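Local coordinates for protein caspase (Drosophila melanogaster, PDB 3SIR) that acts as an effector caspase in fruit-fly apoptosis, a cysteine protease of the execution cascade that cleaves lamin DmO and baculovirus p35 in vitro, at residues K18-A23 with S86-V91; A10-M15 with T250-F255; T216-R221 with Q241-T246. The protein carries 1 engineered substitution. One frame throughout, in Å; residues are numbered along the deposited sequence.

Interaction 1. Residues K18-A23 with S86-V91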
loop_
_atom_site.group_PDB
_atom_site.type_symbol
_atom_site.label_atom_id
_atom_site.label_comp_id
_atom_site.label_asym_id
_atom_site.label_seq_id
_atom_site.Cartn_x
_atom_site.Cartn_y
_atom_site.Cartn_z
ATOM N N LYS A 18 23.790 3.009 -12.163
ATOM C CA LYS A 18 24.771 1.971 -12.460
ATOM C C LYS A 18 24.208 0.594 -12.121
ATOM O O LYS A 18 24.115 -0.277 -12.988
ATOM C CB LYS A 18 26.058 2.232 -11.672
ATOM C CG LYS A 18 27.272 1.451 -12.151
ATOM C CD LYS A 18 27.955 0.715 -11.001
ATOM C CE LYS A 18 29.278 1.363 -10.631
ATOM N NZ LYS A 18 30.090 0.488 -9.743
ATOM N N ASN A 19 23.812 0.411 -10.862
ATOM C CA ASN A 19 23.208 -0.843 -10.405
ATOM C C ASN A 19 21.756 -0.663 -9.987
ATOM O O ASN A 19 21.412 0.329 -9.345
ATOM C CB ASN A 19 23.983 -1.421 -9.218
ATOM C CG ASN A 19 25.454 -1.072 -9.255
ATOM O OD1 ASN A 19 26.182 -1.504 -10.149
ATOM N ND2 ASN A 19 25.921 -0.374 -8.225
ATOM N N ARG A 20 20.962 -1.710 -10.183
ATOM C CA ARG A 20 19.586 -1.729 -9.698
ATOM C C ARG A 20 19.518 -1.635 -8.179
ATOM O O ARG A 20 18.878 -0.739 -7.629
ATOM C CB ARG A 20 18.852 -2.981 -10.186
ATOM C CG ARG A 20 17.508 -3.220 -9.505
ATOM C CD ARG A 20 16.348 -2.562 -10.246
ATOM N NE ARG A 20 16.255 -2.990 -11.641
ATOM C CZ ARG A 20 16.303 -2.157 -12.676
ATOM N NH1 ARG A 20 16.383 -0.849 -12.465
ATOM N NH2 ARG A 20 16.230 -2.623 -13.916
ATOM N N GLY A 21 20.207 -2.547 -7.502
ATOM C CA GLY A 21 20.335 -2.492 -6.048
ATOM C C GLY A 21 20.377 -3.887 -5.460
ATOM O O GLY A 21 20.350 -4.873 -6.194
ATOM N N MET A 22 20.452 -3.970 -4.135
ATOM C CA MET A 22 20.454 -5.259 -3.445
ATOM C C MET A 22 19.058 -5.860 -3.373
ATOM O O MET A 22 18.103 -5.167 -3.027
ATOM C CB MET A 22 20.972 -5.105 -2.017
ATOM C CG MET A 22 22.413 -4.651 -1.908
ATOM S SD MET A 22 22.838 -4.310 -0.188
ATOM C CE MET A 22 24.468 -3.605 -0.422
ATOM N N ALA A 23 18.986 -7.178 -3.513
ATOM C CA ALA A 23 17.918 -7.958 -2.896
ATOM C C ALA A 23 18.440 -8.767 -1.708
ATOM O O ALA A 23 19.409 -9.516 -1.829
ATOM C CB ALA A 23 17.263 -8.871 -3.925
ATOM N N SER A 86 22.942 2.905 -6.636
ATOM C CA SER A 86 21.759 2.056 -6.626
ATOM C C SER A 86 20.523 2.794 -7.144
ATOM O O SER A 86 20.282 3.949 -6.782
ATOM C CB SER A 86 21.510 1.519 -5.211
ATOM O OG SER A 86 22.426 0.484 -4.889
ATOM N N ASP A 87 19.752 2.125 -7.998
ATOM C CA ASP A 87 18.341 2.449 -8.185
ATOM C C ASP A 87 17.611 2.453 -6.844
ATOM O O ASP A 87 17.022 3.460 -6.445
ATOM C CB ASP A 87 17.672 1.431 -9.113
ATOM C CG ASP A 87 18.050 1.620 -10.573
ATOM O OD1 ASP A 87 18.772 2.592 -10.885
ATOM O OD2 ASP A 87 17.619 0.793 -11.411
ATOM N N CYS A 88 17.626 1.308 -6.168
ATOM C CA CYS A 88 16.731 1.067 -5.041
ATOM C C CYS A 88 17.330 0.094 -4.032
ATOM O O CYS A 88 18.532 -0.169 -4.040
ATOM C CB CYS A 88 15.402 0.506 -5.543
ATOM S SG CYS A 88 15.520 -1.166 -6.227
ATOM N N ILE A 89 16.477 -0.447 -3.169
ATOM C CA ILE A 89 16.801 -1.651 -2.415
ATOM C C ILE A 89 15.546 -2.485 -2.229
ATOM O O ILE A 89 14.435 -1.953 -2.148
ATOM C CB ILE A 89 17.369 -1.324 -1.022
ATOM C CG1 ILE A 89 17.862 -2.604 -0.343
ATOM C CG2 ILE A 89 16.310 -0.667 -0.155
ATOM C CD1 ILE A 89 18.815 -2.369 0.813
ATOM N N LEU A 90 15.727 -3.793 -2.105
ATOM C CA LEU A 90 14.618 -4.660 -1.739
ATOM C C LEU A 90 14.995 -5.566 -0.576
ATOM O O LEU A 90 16.046 -6.208 -0.595
ATOM C CB LEU A 90 14.171 -5.492 -2.938
ATOM C CG LEU A 90 12.872 -6.265 -2.705
ATOM C CD1 LEU A 90 12.045 -6.314 -3.981
ATOM C CD2 LEU A 90 13.173 -7.661 -2.180
ATOM N N VAL A 91 14.172 -5.554 0.467
ATOM C CA VAL A 91 14.277 -6.550 1.523
ATOM C C VAL A 91 13.059 -7.466 1.486
ATOM O O VAL A 91 11.959 -7.034 1.147
ATOM C CB VAL A 91 14.368 -5.891 2.907
ATOM C CG1 VAL A 91 14.186 -6.930 4.003
ATOM C CG2 VAL A 91 15.694 -5.165 3.064
#
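Residues 19-23 and 88-91 run side by side as parallel strands, their axes 4.9 Å apart at closest approach and 20° from alignment, and Asp87 N and Leu90 N donate to Asn19 O (2.8 Å) and Met22 O (2.9 Å). Segment 86-91 turns a corner at Asp87; on the facing strand Gly21 has a positive phi (146°), which suits glycine. The side chains are sorted by face, as a parallel pair requires. Met22 and Ile89 share one face, where Met22 CB rests 4.3 Å from Ile89 CG1; Ala23 and Leu90 share the other. At the start of the strands, Arg20 bends at chi2 and chi3, bringing the edge of its guanidinium to Asp87 OD2, with the two planes 32° apart. This salt bridge is modelled too tightly for its length to be trusted. Other bonds hold both partners: Arg20 NE meets Leu56 O, Arg20 NH2 meets Ser256 O, and Asp87 OD1 accepts from His17 N. Within the central sheet, strand 19-28 is flanked by strands 59-65 and 86-95, and strand 86-95 has strand 131-138 on its far side, while Leu53 of helix 45-55 packs on Ala23 and Leu90.

Interaction 2. Residues A10-M15 with T250-F255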
loop_
_atom_site.group_PDB
_atom_site.type_symbol
_atom_site.label_atom_id
_atom_site.label_comp_id
_atom_site.label_asym_id
_atom_site.label_seq_id
_atom_site.Cartn_x
_atom_site.Cartn_y
_atom_site.Cartn_z
ATOM N N ALA A 10 9.442 15.812 -10.191
ATOM C CA ALA A 10 9.579 14.852 -11.281
ATOM C C ALA A 10 8.668 13.647 -11.071
ATOM O O ALA A 10 8.285 13.342 -9.941
ATOM C CB ALA A 10 11.029 14.405 -11.413
ATOM N N ALA A 11 8.332 12.963 -12.162
ATOM C CA ALA A 11 7.264 11.967 -12.142
ATOM C C ALA A 11 7.763 10.561 -11.810
ATOM O O ALA A 11 7.139 9.843 -11.028
ATOM C CB ALA A 11 6.512 11.968 -13.462
ATOM N N GLU A 12 8.855 10.151 -12.450
ATOM C CA GLU A 12 9.278 8.756 -12.438
ATOM C C GLU A 12 10.603 8.593 -11.716
ATOM O O GLU A 12 11.517 9.393 -11.906
ATOM C CB GLU A 12 9.413 8.228 -13.861
ATOM C CG GLU A 12 8.119 7.671 -14.427
ATOM C CD GLU A 12 8.110 7.666 -15.941
ATOM O OE1 GLU A 12 7.049 7.372 -16.533
ATOM O OE2 GLU A 12 9.162 7.980 -16.538
ATOM N N TYR A 13 10.677 7.595 -10.838
ATOM C CA TYR A 13 11.910 7.309 -10.113
ATOM C C TYR A 13 13.033 7.142 -11.126
ATOM O O TYR A 13 12.839 6.536 -12.183
ATOM C CB TYR A 13 11.759 6.034 -9.276
ATOM C CG TYR A 13 11.158 6.261 -7.902
ATOM C CD1 TYR A 13 11.832 7.008 -6.947
ATOM C CD2 TYR A 13 9.928 5.715 -7.553
ATOM C CE1 TYR A 13 11.287 7.228 -5.699
ATOM C CE2 TYR A 13 9.372 5.936 -6.305
ATOM C CZ TYR A 13 10.058 6.698 -5.384
ATOM O OH TYR A 13 9.540 6.921 -4.129
ATOM N N ASN A 14 14.188 7.731 -10.837
ATOM C CA ASN A 14 15.376 7.474 -11.645
ATOM C C ASN A 14 15.883 6.041 -11.488
ATOM O O ASN A 14 16.503 5.701 -10.477
ATOM C CB ASN A 14 16.482 8.481 -11.327
ATOM C CG ASN A 14 17.728 8.259 -12.163
ATOM O OD1 ASN A 14 17.719 7.471 -13.114
ATOM N ND2 ASN A 14 18.815 8.941 -11.804
ATOM N N MET A 15 15.521 5.183 -12.439
ATOM C CA MET A 15 15.835 3.757 -12.370
ATOM C C MET A 15 16.869 3.338 -13.416
ATOM O O MET A 15 16.835 2.216 -13.927
ATOM C CB MET A 15 14.567 2.910 -12.537
ATOM C CG MET A 15 13.474 3.191 -11.522
ATOM S SD MET A 15 13.835 2.597 -9.860
ATOM C CE MET A 15 13.989 0.831 -10.149
ATOM N N THR A 250 6.726 8.371 -3.620
ATOM C CA THR A 250 6.435 9.705 -4.119
ATOM C C THR A 250 6.388 9.764 -5.648
ATOM O O THR A 250 6.033 10.801 -6.211
ATOM C CB THR A 250 7.450 10.735 -3.587
ATOM O OG1 THR A 250 8.779 10.258 -3.829
ATOM C CG2 THR A 250 7.261 10.949 -2.090
ATOM N N ARG A 251 6.636 8.630 -6.305
ATOM C CA ARG A 251 6.809 8.593 -7.758
ATOM C C ARG A 251 6.513 7.227 -8.373
ATOM O O ARG A 251 6.610 6.199 -7.706
ATOM C CB ARG A 251 8.227 9.030 -8.145
ATOM C CG ARG A 251 8.894 9.977 -7.153
ATOM C CD ARG A 251 9.828 10.950 -7.855
ATOM N NE ARG A 251 11.044 11.196 -7.086
ATOM C CZ ARG A 251 12.121 11.811 -7.564
ATOM N NH1 ARG A 251 12.111 12.303 -8.796
ATOM N NH2 ARG A 251 13.217 11.906 -6.821
ATOM N N ILE A 252 6.302 7.216 -9.686
ATOM C CA ILE A 252 6.073 5.987 -10.442
ATOM C C ILE A 252 7.351 5.174 -10.596
ATOM O O ILE A 252 8.262 5.568 -11.332
ATOM C CB ILE A 252 5.574 6.308 -11.864
ATOM C CG1 ILE A 252 4.300 7.150 -11.807
ATOM C CG2 ILE A 252 5.368 5.038 -12.680
ATOM C CD1 ILE A 252 4.103 8.009 -13.032
ATOM N N LEU A 253 7.336 3.961 -10.053
ATOM C CA LEU A 253 8.502 3.086 -10.106
ATOM C C LEU A 253 8.357 2.079 -11.243
ATOM O O LEU A 253 7.379 1.340 -11.301
ATOM C CB LEU A 253 8.685 2.370 -8.764
ATOM C CG LEU A 253 9.611 1.154 -8.657
ATOM C CD1 LEU A 253 10.766 1.260 -9.626
ATOM C CD2 LEU A 253 10.136 1.027 -7.235
ATOM N N ARG A 254 9.332 2.051 -12.144
ATOM C CA ARG A 254 9.346 1.064 -13.219
ATOM C C ARG A 254 10.764 0.596 -13.536
ATOM O O ARG A 254 11.625 1.394 -13.913
ATOM C CB ARG A 254 8.681 1.621 -14.478
ATOM C CG ARG A 254 8.212 0.553 -15.453
ATOM C CD ARG A 254 7.580 1.174 -16.687
ATOM N NE ARG A 254 6.300 1.815 -16.390
ATOM C CZ ARG A 254 6.168 2.950 -15.710
ATOM N NH1 ARG A 254 7.234 3.549 -15.196
ATOM N NH2 ARG A 254 4.963 3.471 -15.516
ATOM N N PHE A 255 11.002 -0.698 -13.346
ATOM C CA PHE A 255 12.308 -1.296 -13.589
ATOM C C PHE A 255 12.648 -1.220 -15.068
ATOM O O PHE A 255 12.369 -2.152 -15.822
ATOM C CB PHE A 255 12.315 -2.757 -13.135
ATOM C CG PHE A 255 11.969 -2.943 -11.682
ATOM C CD1 PHE A 255 12.902 -2.676 -10.694
ATOM C CD2 PHE A 255 10.723 -3.416 -11.308
ATOM C CE1 PHE A 255 12.587 -2.836 -9.360
ATOM C CE2 PHE A 255 10.409 -3.610 -9.975
ATOM C CZ PHE A 255 11.341 -3.311 -8.999
#
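Ala11 and Tyr13 bond to Ile252 through the backbone, an example of two irregular segments, 235 residues apart in sequence, meeting at a single bridge. Ile252 N donates to Ala11 O at 3.1 Å, and Tyr13 N donates back to Ile252 O at 3.2 Å. Glu12, between them, lays its CG against Ile252 CB (3.9 Å).

Ring contacts centre on Tyr13. Arg251 CB sits over one face, 3.8 Å from the ring centroid and 14° off the normal, a CH-pi contact, while Leu253 CB lies 3.8 Å from Tyr13 CD2. The phenol oxygen reaches the start of the other segment and is modelled as accepting from Thr250 N, although its position is less certain; Thr250 OG1 itself bonds to Asp171.

Apolar packing takes over at Met15. Bent at both chi2 (-72°) and chi3 (-61°), its chain folds the sulfur and methyl back so that CE touches Leu253 CD1 as well as Phe255 CD1 (3.7 Å).

Opposite charges contribute only at a distance: Glu12 OE1 lies 4.1 Å from Arg254 NH1, well out of the guanidinium plane and short of a salt bridge.

Gln220 and Phe217 of the second subunit pack on Arg251 and Ile252, respectively. The arrangement fits the caspase fold, in which p21 and p12 form one compact domain: here a segment that corresponds to the N-terminal part of p21 lies along one that corresponds to the C-terminal tail of p12, away from the predicted catalytic residues.

Interaction 3. Residues T216-R221 with Q241-T246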
loop_
_atom_site.group_PDB
_atom_site.type_symbol
_atom_site.label_atom_id
_atom_site.label_comp_id
_atom_site.label_asym_id
_atom_site.label_seq_id
_atom_site.Cartn_x
_atom_site.Cartn_y
_atom_site.Cartn_z
ATOM N N THR A 216 -0.940 -4.580 -7.988
ATOM C CA THR A 216 -2.392 -4.583 -8.061
ATOM C C THR A 216 -2.874 -5.901 -8.650
ATOM O O THR A 216 -3.817 -6.516 -8.145
ATOM C CB THR A 216 -2.904 -3.430 -8.926
ATOM O OG1 THR A 216 -2.792 -2.203 -8.191
ATOM C CG2 THR A 216 -4.356 -3.674 -9.309
ATOM N N PHE A 217 -2.143 -6.386 -9.647
ATOM C CA PHE A 217 -2.499 -7.624 -10.317
ATOM C C PHE A 217 -2.073 -8.841 -9.501
ATOM O O PHE A 217 -2.701 -9.900 -9.575
ATOM C CB PHE A 217 -1.885 -7.664 -11.716
ATOM C CG PHE A 217 -2.381 -6.573 -12.624
ATOM C CD1 PHE A 217 -3.630 -6.010 -12.430
ATOM C CD2 PHE A 217 -1.631 -6.171 -13.716
ATOM C CE1 PHE A 217 -4.118 -5.042 -13.293
ATOM C CE2 PHE A 217 -2.115 -5.216 -14.596
ATOM C CZ PHE A 217 -3.358 -4.641 -14.376
ATOM N N VAL A 218 -1.026 -8.678 -8.698
ATOM C CA VAL A 218 -0.629 -9.713 -7.749
ATOM C C VAL A 218 -1.745 -9.935 -6.730
ATOM O O VAL A 218 -1.895 -11.028 -6.182
ATOM C CB VAL A 218 0.672 -9.327 -7.007
ATOM C CG1 VAL A 218 0.952 -10.305 -5.876
ATOM C CG2 VAL A 218 1.845 -9.270 -7.973
ATOM N N CYS A 219 -2.509 -8.876 -6.471
ATOM C CA CYS A 219 -3.642 -8.925 -5.552
ATOM C C CYS A 219 -4.857 -9.587 -6.201
ATOM O O CYS A 219 -5.397 -10.566 -5.680
ATOM C CB CYS A 219 -4.006 -7.510 -5.101
ATOM S SG CYS A 219 -2.893 -6.834 -3.852
ATOM N N GLN A 220 -5.286 -9.040 -7.335
ATOM C CA GLN A 220 -6.214 -9.731 -8.222
ATOM C C GLN A 220 -6.025 -11.241 -8.149
ATOM O O GLN A 220 -6.931 -11.967 -7.738
ATOM C CB GLN A 220 -6.018 -9.262 -9.662
ATOM C CG GLN A 220 -6.918 -9.945 -10.667
ATOM C CD GLN A 220 -7.141 -9.095 -11.903
ATOM O OE1 GLN A 220 -7.153 -7.864 -11.832
ATOM N NE2 GLN A 220 -7.317 -9.750 -13.047
ATOM N N ARG A 221 -4.827 -11.701 -8.505
ATOM C CA ARG A 221 -4.609 -13.106 -8.817
ATOM C C ARG A 221 -4.763 -14.013 -7.602
ATOM O O ARG A 221 -5.368 -15.079 -7.701
ATOM C CB ARG A 221 -3.260 -13.330 -9.502
ATOM C CG ARG A 221 -3.391 -13.710 -10.970
ATOM C CD ARG A 221 -2.320 -14.702 -11.416
ATOM N NE ARG A 221 -1.942 -14.518 -12.817
ATOM C CZ ARG A 221 -2.742 -14.765 -13.852
ATOM N NH1 ARG A 221 -3.966 -15.241 -13.651
ATOM N NH2 ARG A 221 -2.328 -14.518 -15.089
ATOM N N GLN A 241 -5.724 -12.862 4.404
ATOM C CA GLN A 241 -4.923 -13.446 3.334
ATOM C C GLN A 241 -5.383 -12.963 1.960
ATOM O O GLN A 241 -5.982 -13.715 1.190
ATOM C CB GLN A 241 -4.965 -14.974 3.412
ATOM C CG GLN A 241 -5.852 -15.635 2.365
ATOM C CD GLN A 241 -7.327 -15.612 2.729
ATOM O OE1 GLN A 241 -7.937 -14.547 2.821
ATOM N NE2 GLN A 241 -7.927 -16.794 2.834
ATOM N N ILE A 242 -5.202 -11.670 1.710
ATOM C CA ILE A 242 -4.881 -11.173 0.376
ATOM C C ILE A 242 -3.795 -10.114 0.519
ATOM O O ILE A 242 -3.637 -9.528 1.589
ATOM C CB ILE A 242 -6.120 -10.566 -0.316
ATOM C CG1 ILE A 242 -5.751 -9.984 -1.683
ATOM C CG2 ILE A 242 -6.759 -9.492 0.559
ATOM C CD1 ILE A 242 -6.661 -8.854 -2.128
ATOM N N PRO A 243 -2.988 -9.913 -0.533
ATOM C CA PRO A 243 -1.859 -9.023 -0.306
ATOM C C PRO A 243 -2.287 -7.606 0.071
ATOM O O PRO A 243 -3.288 -7.092 -0.432
ATOM C CB PRO A 243 -1.128 -9.046 -1.648
ATOM C CG PRO A 243 -1.382 -10.421 -2.156
ATOM C CD PRO A 243 -2.771 -10.790 -1.697
ATOM N N CYS A 244 -1.595 -7.045 1.054
ATOM C CA CYS A 244 -1.940 -5.744 1.598
ATOM C C CYS A 244 -0.780 -4.788 1.352
ATOM O O CYS A 244 0.231 -4.821 2.059
ATOM C CB CYS A 244 -2.221 -5.864 3.097
ATOM S SG CYS A 244 -1.715 -4.424 4.059
ATOM N N ILE A 245 -0.879 -4.007 0.282
ATOM C CA ILE A 245 0.243 -3.173 -0.122
ATOM C C ILE A 245 0.094 -1.786 0.482
ATOM O O ILE A 245 -0.981 -1.191 0.417
ATOM C CB ILE A 245 0.336 -3.055 -1.647
ATOM C CG1 ILE A 245 0.718 -4.406 -2.258
ATOM C CG2 ILE A 245 1.342 -1.981 -2.029
ATOM C CD1 ILE A 245 -0.147 -4.807 -3.432
ATOM N N THR A 246 1.164 -1.284 1.087
ATOM C CA THR A 246 1.125 0.033 1.707
ATOM C C THR A 246 2.244 0.931 1.189
ATOM O O THR A 246 3.407 0.768 1.563
ATOM C CB THR A 246 1.222 -0.064 3.240
ATOM O OG1 THR A 246 2.132 0.930 3.722
ATOM C CG2 THR A 246 1.730 -1.435 3.652
#
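Cys219 on helix 211-223 faces Pro243, just before strand 244-247, and Ile245 within it, and the three show how one small side chain can join a helix to the strand beneath it. The SG of Cys219 lies anti to its own carbonyl carbon (chi1 -77°), which turns it from the helix toward the strand segment. There it meets the side chains of two partners: Pro243 CB at 3.6 Å and the terminal methyl of Ile245, CD1, at 3.4 Å. The side-chain packing is apolar, though Cys219 SG also lies 3.5 Å from the backbone oxygen Pro243 O.

Pro243 turns CB and CG to the helix. While CB faces the sulfur, CG lies 4.4 Å from CG1 of the preceding helical residue, Val218, so the ring spans two consecutive residues. Phe194 of helix 193-205 touches both Val218 and Pro243, drawing a second helix into the packing.

Ile245 reaches up from the strand itself. With CG1 beside the backbone N, its longer branch is directed at the helix, where Leu215 adds to the packing; Leu173 and Ala175 of the adjacent strand 172-179 also touch it. On the other flank of Cys219, Ile242 CD1 approaches Cys219 CB at 4.2 Å.

This is helix-on-sheet packing of the caspase α/β fold, with helices 193-205 and 211-223 against the central sheet. Strand 244-247 is the outermost within the chain, yet Ile245 and Thr246 pair antiparallel with a strand of the second subunit. The sheet therefore continues through the interface, as is characteristic of caspase dimers, and the helix described here backs that dimer-forming edge.

How the interactions relate
Two of the three contacts reach the central sheet, and the third ties the loops near the chain's ends. That third, interaction 2, encloses both others along the sequence, interaction 1 coming before interaction 3. Interactions 1 and 2 touch, with centres about 14 Å apart: Arg20 CD packs on Phe255, and Met15 O lies beside the Arg20 and Asp87 pair. Interaction 3 is about 23 Å from interaction 1 between centres, on the opposite side of the chain's centre, but both reach the six-stranded sheet. Interactions 2 and 3 adjoin in sequence through 241-246 and 250-255, and both meet the second subunit, linking the terminal closure to the dimer interface.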